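Local coordinates for protein exoribonuclease II, mitochondrial (Candida glabrata, PDB 6F3H) that degrades RNA from its 3' end in mitochondria, as the nuclease component of the mtEXO RNA degradosome, at residues G630-A644 and Q672-K686. The protein carries 1 engineered substitution. Sequence-based numbering, arbitrary orientation.
Sequences GVYRCYNGLNLGNQA and QLSSSFYSPFPLPHK. With nucleotides of chain C.
Ser676 and His685 hold OP1 of A3 of chain C, and Arg633 CD lies against the same oxygen. His685 NE2 donates a hydrogen bond to OP1 at 2.7 Å, nearly straight at 171°, and Ser676 OG donates at 2.9 Å. The phosphate lies at the edge of the imidazole, near its plane, and Arg633 CG also meets an edge, 3.5 Å from His685 CD2. Tyr635 CB covers one face of the imidazole. The Arg633 chain bends at the CG-CD bond. Its NH2 makes a weak hydrogen bond to Tyr678 OH, with the guanidinium turned 79° from the ring plane. Arg633 NH1 makes a salt bridge to a phosphate of the RNA.

Strands 632-634 and 677-679 form a two-stranded antiparallel sheet within the RNB domain. The loop residues leading into and out of these strands, together with Arg633, contact the bound RNA. Tyr632 with Ser679 and Cys634 with Phe677 are hydrogen-bonded pairs; Arg633 with Tyr678 is the non-hydrogen-bonded pair between them. Cys634 CB sits over one face of the Phe677 ring, and Asn636 OD1 lies at the ring edge, 3.6 Å from Phe677 CZ. Helix 27-31 packs against Phe677 through Leu30, whose carbonyl also accepts from Asn636 ND2. Pro682 CD makes a CH-pi contact over one face of the Tyr632 ring, 3.9 Å from its centroid.

Beyond the strands, Tyr635 CG is anti to the backbone N (chi1 178°). The phenol therefore reaches along the other segment, where its OH accepts from Ser674 N at 2.8 Å. Farther along, Leu638 CD1 rests 3.7 Å from Gln672 C.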
loop_
_atom_site.group_PDB
_atom_site.type_symbol
_atom_site.label_atom_id
_atom_site.label_comp_id
_atom_site.label_asym_id
_atom_site.label_seq_id
_atom_site.Cartn_x
_atom_site.Cartn_y
_atom_site.Cartn_z
ATOM N N GLY A 630 -18.818 -3.766 -7.662
ATOM C CA GLY A 630 -17.624 -4.466 -7.241
ATOM C C GLY A 630 -16.450 -3.515 -7.116
ATOM O O GLY A 630 -16.451 -2.416 -7.667
ATOM N N VAL A 631 -15.423 -3.993 -6.421
ATOM C CA VAL A 631 -14.173 -3.273 -6.236
ATOM C C VAL A 631 -13.187 -3.758 -7.281
ATOM O O VAL A 631 -12.662 -4.866 -7.179
ATOM C CB VAL A 631 -13.604 -3.505 -4.840
ATOM C CG1 VAL A 631 -12.393 -2.632 -4.650
ATOM C CG2 VAL A 631 -14.674 -3.266 -3.804
ATOM N N TYR A 632 -12.868 -2.907 -8.232
ATOM C CA TYR A 632 -11.958 -3.285 -9.295
ATOM C C TYR A 632 -10.563 -2.826 -8.941
ATOM O O TYR A 632 -10.366 -2.048 -8.013
ATOM C CB TYR A 632 -12.396 -2.683 -10.635
ATOM C CG TYR A 632 -13.823 -3.019 -10.998
ATOM C CD1 TYR A 632 -14.890 -2.466 -10.299
ATOM C CD2 TYR A 632 -14.108 -3.916 -12.027
ATOM C CE1 TYR A 632 -16.200 -2.785 -10.614
ATOM C CE2 TYR A 632 -15.424 -4.251 -12.351
ATOM C CZ TYR A 632 -16.473 -3.678 -11.641
ATOM O OH TYR A 632 -17.804 -3.970 -11.932
ATOM N N ARG A 633 -9.585 -3.318 -9.690
ATOM C CA ARG A 633 -8.213 -2.875 -9.563
ATOM C C ARG A 633 -7.800 -2.406 -10.946
ATOM O O ARG A 633 -7.868 -3.177 -11.906
ATOM C CB ARG A 633 -7.301 -3.998 -9.077
ATOM C CG ARG A 633 -5.838 -3.708 -9.383
ATOM C CD ARG A 633 -4.890 -4.730 -8.807
ATOM N NE ARG A 633 -5.378 -5.266 -7.552
ATOM C CZ ARG A 633 -4.858 -6.333 -6.963
ATOM N NH1 ARG A 633 -3.839 -6.968 -7.545
ATOM N NH2 ARG A 633 -5.372 -6.771 -5.811
ATOM N N CYS A 634 -7.352 -1.156 -11.044
ATOM C CA CYS A 634 -7.183 -0.477 -12.319
ATOM C C CYS A 634 -5.769 0.037 -12.429
ATOM O O CYS A 634 -5.031 0.090 -11.449
ATOM C CB CYS A 634 -8.172 0.680 -12.493
ATOM S SG CYS A 634 -9.785 0.330 -11.801
ATOM N N TYR A 635 -5.397 0.406 -13.647
ATOM C CA TYR A 635 -4.084 0.979 -13.888
ATOM C C TYR A 635 -4.222 1.856 -15.118
ATOM O O TYR A 635 -4.599 1.355 -16.183
ATOM C CB TYR A 635 -3.017 -0.103 -14.086
ATOM C CG TYR A 635 -1.638 0.444 -14.383
ATOM C CD1 TYR A 635 -1.354 1.003 -15.613
ATOM C CD2 TYR A 635 -0.624 0.413 -13.441
ATOM C CE1 TYR A 635 -0.116 1.532 -15.903
ATOM C CE2 TYR A 635 0.633 0.953 -13.730
ATOM C CZ TYR A 635 0.871 1.510 -14.973
ATOM O OH TYR A 635 2.083 2.057 -15.331
ATOM N N ASN A 636 -3.883 3.144 -14.976
ATOM C CA ASN A 636 -4.061 4.113 -16.047
ATOM C C ASN A 636 -2.812 4.314 -16.858
ATOM O O ASN A 636 -2.891 4.500 -18.071
ATOM C CB ASN A 636 -4.445 5.489 -15.512
ATOM C CG ASN A 636 -5.838 5.550 -14.988
ATOM O OD1 ASN A 636 -6.617 4.619 -15.155
ATOM N ND2 ASN A 636 -6.168 6.662 -14.333
ATOM N N GLY A 637 -1.680 4.392 -16.206
ATOM C CA GLY A 637 -0.499 4.793 -16.910
ATOM C C GLY A 637 -0.376 6.289 -16.807
ATOM O O GLY A 637 -1.137 6.966 -16.108
ATOM N N LEU A 638 0.591 6.815 -17.543
ATOM C CA LEU A 638 0.908 8.230 -17.486
ATOM C C LEU A 638 0.630 8.942 -18.806
ATOM O O LEU A 638 0.638 8.343 -19.886
ATOM C CB LEU A 638 2.371 8.446 -17.092
ATOM C CG LEU A 638 2.820 7.985 -15.708
ATOM C CD1 LEU A 638 4.281 8.277 -15.485
ATOM C CD2 LEU A 638 2.019 8.701 -14.657
ATOM N N ASN A 639 0.362 10.237 -18.697
ATOM C CA ASN A 639 0.378 11.110 -19.856
ATOM C C ASN A 639 1.838 11.437 -20.146
ATOM O O ASN A 639 2.514 12.033 -19.300
ATOM C CB ASN A 639 -0.425 12.375 -19.564
ATOM C CG ASN A 639 -1.888 12.082 -19.289
ATOM O OD1 ASN A 639 -2.358 12.230 -18.161
ATOM N ND2 ASN A 639 -2.611 11.658 -20.317
ATOM N N LEU A 640 2.339 11.042 -21.319
ATOM C CA LEU A 640 3.766 11.147 -21.617
ATOM C C LEU A 640 4.055 11.963 -22.873
ATOM O O LEU A 640 3.247 12.019 -23.805
ATOM C CB LEU A 640 4.398 9.767 -21.789
ATOM C CG LEU A 640 4.569 8.999 -20.493
ATOM C CD1 LEU A 640 5.092 7.630 -20.807
ATOM C CD2 LEU A 640 5.544 9.743 -19.605
ATOM N N GLY A 641 5.254 12.562 -22.902
ATOM C CA GLY A 641 5.675 13.298 -24.070
ATOM C C GLY A 641 5.899 12.381 -25.250
ATOM O O GLY A 641 6.127 11.182 -25.107
ATOM N N ASN A 642 5.854 12.969 -26.442
ATOM C CA ASN A 642 5.860 12.153 -27.649
ATOM C C ASN A 642 7.163 11.387 -27.782
ATOM O O ASN A 642 7.161 10.196 -28.124
ATOM C CB ASN A 642 5.585 13.026 -28.871
ATOM C CG ASN A 642 4.101 13.296 -29.055
ATOM O OD1 ASN A 642 3.260 12.708 -28.361
ATOM N ND2 ASN A 642 3.767 14.191 -29.978
ATOM N N GLN A 643 8.285 12.045 -27.474
ATOM C CA GLN A 643 9.565 11.362 -27.555
ATOM C C GLN A 643 9.671 10.296 -26.477
ATOM O O GLN A 643 10.179 9.197 -26.734
ATOM C CB GLN A 643 10.710 12.369 -27.468
ATOM C CG GLN A 643 12.024 11.780 -27.007
ATOM C CD GLN A 643 13.177 12.751 -27.182
ATOM O OE1 GLN A 643 13.112 13.665 -28.011
ATOM N NE2 GLN A 643 14.229 12.575 -26.383
ATOM N N ALA A 644 9.155 10.573 -25.282
ATOM C CA ALA A 644 9.173 9.540 -24.259
ATOM C C ALA A 644 8.214 8.411 -24.606
ATOM O O ALA A 644 8.557 7.239 -24.434
ATOM C CB ALA A 644 8.851 10.134 -22.892
ATOM N N GLN A 672 8.609 6.129 -16.292
ATOM C CA GLN A 672 7.379 6.303 -17.065
ATOM C C GLN A 672 6.236 5.392 -16.619
ATOM O O GLN A 672 5.285 5.193 -17.380
ATOM C CB GLN A 672 7.649 6.088 -18.556
ATOM C CG GLN A 672 9.077 6.395 -18.963
ATOM C CD GLN A 672 9.248 6.444 -20.457
ATOM O OE1 GLN A 672 8.268 6.418 -21.195
ATOM N NE2 GLN A 672 10.493 6.535 -20.916
ATOM N N LEU A 673 6.280 4.849 -15.409
ATOM C CA LEU A 673 5.212 3.973 -14.961
ATOM C C LEU A 673 4.403 4.573 -13.829
ATOM O O LEU A 673 4.914 5.342 -13.023
ATOM C CB LEU A 673 5.745 2.645 -14.475
ATOM C CG LEU A 673 6.603 1.941 -15.489
ATOM C CD1 LEU A 673 7.337 0.834 -14.751
ATOM C CD2 LEU A 673 5.688 1.426 -16.582
ATOM N N SER A 674 3.139 4.177 -13.775
ATOM C CA SER A 674 2.180 4.509 -12.734
ATOM C C SER A 674 2.131 3.379 -11.694
ATOM O O SER A 674 2.999 2.494 -11.668
ATOM C CB SER A 674 0.821 4.754 -13.410
ATOM O OG SER A 674 -0.237 4.953 -12.488
ATOM N N SER A 675 1.089 3.370 -10.865
ATOM C CA SER A 675 0.816 2.267 -9.965
ATOM C C SER A 675 -0.660 1.936 -10.080
ATOM O O SER A 675 -1.453 2.701 -10.640
ATOM C CB SER A 675 1.199 2.585 -8.512
ATOM O OG SER A 675 0.117 3.136 -7.773
ATOM N N SER A 676 -1.017 0.772 -9.563
ATOM C CA SER A 676 -2.378 0.291 -9.675
ATOM C C SER A 676 -3.179 0.771 -8.476
ATOM O O SER A 676 -2.637 1.052 -7.405
ATOM C CB SER A 676 -2.398 -1.238 -9.816
ATOM O OG SER A 676 -2.628 -1.908 -8.586
ATOM N N PHE A 677 -4.476 0.913 -8.685
ATOM C CA PHE A 677 -5.347 1.465 -7.670
ATOM C C PHE A 677 -6.696 0.785 -7.737
ATOM O O PHE A 677 -7.119 0.336 -8.800
ATOM C CB PHE A 677 -5.515 2.995 -7.830
ATOM C CG PHE A 677 -6.086 3.428 -9.168
ATOM C CD1 PHE A 677 -5.257 3.595 -10.277
ATOM C CD2 PHE A 677 -7.450 3.665 -9.319
ATOM C CE1 PHE A 677 -5.784 3.995 -11.507
ATOM C CE2 PHE A 677 -7.980 4.065 -10.548
ATOM C CZ PHE A 677 -7.151 4.223 -11.642
ATOM N N TYR A 678 -7.362 0.727 -6.592
ATOM C CA TYR A 678 -8.716 0.209 -6.493
ATOM C C TYR A 678 -9.731 1.264 -6.910
ATOM O O TYR A 678 -9.513 2.469 -6.766
ATOM C CB TYR A 678 -8.998 -0.294 -5.074
ATOM C CG TYR A 678 -8.169 -1.529 -4.715
ATOM C CD1 TYR A 678 -8.414 -2.748 -5.334
ATOM C CD2 TYR A 678 -7.133 -1.475 -3.787
ATOM C CE1 TYR A 678 -7.660 -3.887 -5.041
ATOM C CE2 TYR A 678 -6.376 -2.620 -3.479
ATOM C CZ TYR A 678 -6.654 -3.824 -4.114
ATOM O OH TYR A 678 -5.948 -4.984 -3.854
ATOM N N SER A 679 -10.835 0.794 -7.470
ATOM C CA SER A 679 -11.853 1.635 -8.067
ATOM C C SER A 679 -13.211 1.013 -7.835
ATOM O O SER A 679 -13.352 -0.211 -7.914
ATOM C CB SER A 679 -11.644 1.772 -9.575
ATOM O OG SER A 679 -12.822 2.223 -10.193
ATOM N N PRO A 680 -14.244 1.829 -7.649
ATOM C CA PRO A 680 -15.597 1.289 -7.497
ATOM C C PRO A 680 -16.300 1.028 -8.812
ATOM O O PRO A 680 -17.443 0.562 -8.792
ATOM C CB PRO A 680 -16.319 2.404 -6.733
ATOM C CG PRO A 680 -15.389 3.608 -6.778
ATOM C CD PRO A 680 -14.248 3.291 -7.675
ATOM N N PHE A 681 -15.650 1.267 -9.940
ATOM C CA PHE A 681 -16.265 0.963 -11.216
ATOM C C PHE A 681 -15.187 0.510 -12.176
ATOM O O PHE A 681 -14.015 0.867 -12.015
ATOM C CB PHE A 681 -17.018 2.170 -11.773
ATOM C CG PHE A 681 -16.295 3.445 -11.591
ATOM C CD1 PHE A 681 -15.248 3.778 -12.430
ATOM C CD2 PHE A 681 -16.656 4.319 -10.565
ATOM C CE1 PHE A 681 -14.567 4.972 -12.257
ATOM C CE2 PHE A 681 -15.984 5.512 -10.383
ATOM C CZ PHE A 681 -14.935 5.842 -11.231
ATOM N N PRO A 682 -15.552 -0.265 -13.192
ATOM C CA PRO A 682 -14.554 -0.865 -14.083
ATOM C C PRO A 682 -13.725 0.169 -14.820
ATOM O O PRO A 682 -14.247 1.135 -15.377
ATOM C CB PRO A 682 -15.408 -1.663 -15.062
ATOM C CG PRO A 682 -16.774 -1.034 -14.969
ATOM C CD PRO A 682 -16.919 -0.676 -13.546
ATOM N N LEU A 683 -12.424 -0.059 -14.830
ATOM C CA LEU A 683 -11.474 0.699 -15.615
ATOM C C LEU A 683 -10.417 -0.292 -16.038
ATOM O O LEU A 683 -10.139 -1.245 -15.300
ATOM C CB LEU A 683 -10.830 1.837 -14.817
ATOM C CG LEU A 683 -11.776 2.996 -14.595
ATOM C CD1 LEU A 683 -11.188 3.956 -13.614
ATOM C CD2 LEU A 683 -12.049 3.661 -15.923
ATOM N N PRO A 684 -9.830 -0.122 -17.209
ATOM C CA PRO A 684 -8.822 -1.089 -17.644
ATOM C C PRO A 684 -7.645 -1.129 -16.677
ATOM O O PRO A 684 -7.140 -0.095 -16.229
ATOM C CB PRO A 684 -8.402 -0.579 -19.029
ATOM C CG PRO A 684 -8.982 0.796 -19.163
ATOM C CD PRO A 684 -10.152 0.877 -18.240
ATOM N N HIS A 685 -7.202 -2.348 -16.372
ATOM C CA HIS A 685 -5.901 -2.562 -15.752
ATOM C C HIS A 685 -4.985 -2.808 -16.932
ATOM O O HIS A 685 -4.866 -3.924 -17.432
ATOM C CB HIS A 685 -5.918 -3.714 -14.758
ATOM C CG HIS A 685 -4.671 -3.807 -13.936
ATOM N ND1 HIS A 685 -3.412 -3.764 -14.497
ATOM C CD2 HIS A 685 -4.483 -3.902 -12.599
ATOM C CE1 HIS A 685 -2.501 -3.848 -13.549
ATOM N NE2 HIS A 685 -3.123 -3.931 -12.386
ATOM N N LYS A 686 -4.407 -1.722 -17.427
ATOM C CA LYS A 686 -3.730 -1.699 -18.717
ATOM C C LYS A 686 -2.417 -2.460 -18.737
ATOM O O LYS A 686 -1.793 -2.464 -19.803
ATOM C CB LYS A 686 -3.529 -0.258 -19.119
ATOM C CG LYS A 686 -4.860 0.410 -19.365
ATOM C CD LYS A 686 -4.645 1.719 -20.046
ATOM C CE LYS A 686 -5.904 2.540 -20.031
ATOM N NZ LYS A 686 -5.623 3.913 -20.531
ATOM P P G C 2 3.059 -0.747 -8.589
ATOM O OP1 G C 2 1.694 -0.442 -8.047
ATOM O OP2 G C 2 4.189 -1.346 -7.822
ATOM O "O5'" G C 2 2.938 -1.697 -9.850
ATOM C "C5'" G C 2 2.221 -1.275 -10.992
ATOM C "C4'" G C 2 2.052 -2.397 -11.978
ATOM O "O4'" G C 2 3.314 -2.715 -12.601
ATOM C "C3'" G C 2 1.583 -3.714 -11.408
ATOM O "O3'" G C 2 0.191 -3.708 -11.196
ATOM C "C2'" G C 2 2.045 -4.706 -12.461
ATOM O "O2'" G C 2 1.168 -4.725 -13.571
ATOM C "C1'" G C 2 3.361 -4.083 -12.904
ATOM N N9 G C 2 4.457 -4.616 -12.126
ATOM C C8 G C 2 5.049 -3.910 -11.115
ATOM N N7 G C 2 5.995 -4.592 -10.562
ATOM C C5 G C 2 5.990 -5.790 -11.263
ATOM C C6 G C 2 6.811 -6.906 -11.086
ATOM O O6 G C 2 7.701 -6.992 -10.237
ATOM N N1 G C 2 6.507 -7.941 -11.996
ATOM C C2 G C 2 5.519 -7.914 -12.977
ATOM N N2 G C 2 5.404 -9.033 -13.751
ATOM N N3 G C 2 4.730 -6.838 -13.144
ATOM C C4 G C 2 5.036 -5.844 -12.254
ATOM P P A C 3 -0.428 -4.604 -10.047
ATOM O OP1 A C 3 -1.898 -4.396 -9.972
ATOM O OP2 A C 3 0.393 -4.379 -8.857
ATOM O "O5'" A C 3 -0.098 -6.080 -10.548
ATOM C "C5'" A C 3 -0.735 -6.619 -11.693
ATOM C "C4'" A C 3 -0.339 -8.056 -11.936
ATOM O "O4'" A C 3 1.052 -8.122 -12.344
ATOM C "C3'" A C 3 -0.431 -8.989 -10.733
ATOM O "O3'" A C 3 -1.743 -9.465 -10.510
ATOM C "C2'" A C 3 0.581 -10.071 -11.075
ATOM O "O2'" A C 3 0.066 -10.991 -12.010
ATOM C "C1'" A C 3 1.665 -9.247 -11.763
ATOM N N9 A C 3 2.573 -8.741 -10.749
ATOM C C8 A C 3 2.497 -7.571 -10.053
ATOM N N7 A C 3 3.453 -7.442 -9.182
ATOM C C5 A C 3 4.155 -8.613 -9.330
ATOM C C6 A C 3 5.283 -9.080 -8.692
ATOM N N6 A C 3 5.908 -8.385 -7.746
ATOM N N1 A C 3 5.727 -10.298 -9.076
ATOM C C2 A C 3 5.077 -10.980 -10.042
ATOM N N3 A C 3 3.993 -10.637 -10.721
ATOM C C4 A C 3 3.611 -9.438 -10.284
ATOM P P A C 1 5.818 4.709 -7.239
ATOM O OP1 A C 1 5.060 4.520 -5.982
ATOM O OP2 A C 1 5.093 4.946 -8.521
ATOM O "O5'" A C 1 6.677 3.378 -7.336
ATOM C "C5'" A C 1 6.032 2.133 -7.525
ATOM C "C4'" A C 1 5.751 1.890 -8.987
ATOM O "O4'" A C 1 7.004 1.872 -9.723
ATOM C "C3'" A C 1 5.111 0.551 -9.294
ATOM O "O3'" A C 1 3.716 0.562 -9.183
ATOM C "C2'" A C 1 5.618 0.230 -10.686
ATOM O "O2'" A C 1 4.905 0.985 -11.654
ATOM C "C1'" A C 1 7.036 0.771 -10.599
ATOM N N9 A C 1 7.961 -0.202 -9.993
ATOM C C8 A C 1 7.704 -1.155 -9.032
ATOM N N7 A C 1 8.754 -1.837 -8.676
ATOM C C5 A C 1 9.769 -1.285 -9.442
ATOM C C6 A C 1 11.134 -1.575 -9.529
ATOM N N6 A C 1 11.714 -2.536 -8.803
ATOM N N1 A C 1 11.879 -0.841 -10.388
ATOM C C2 A C 1 11.287 0.116 -11.110
ATOM N N3 A C 1 10.010 0.485 -11.118
ATOM C C4 A C 1 9.303 -0.268 -10.251
HETATM O O HOH W 1 -10.462 -2.970 -13.087
HETATM O O HOH W 2 -7.686 2.496 -16.930
HETATM O O HOH W 3 2.337 5.078 -18.621
#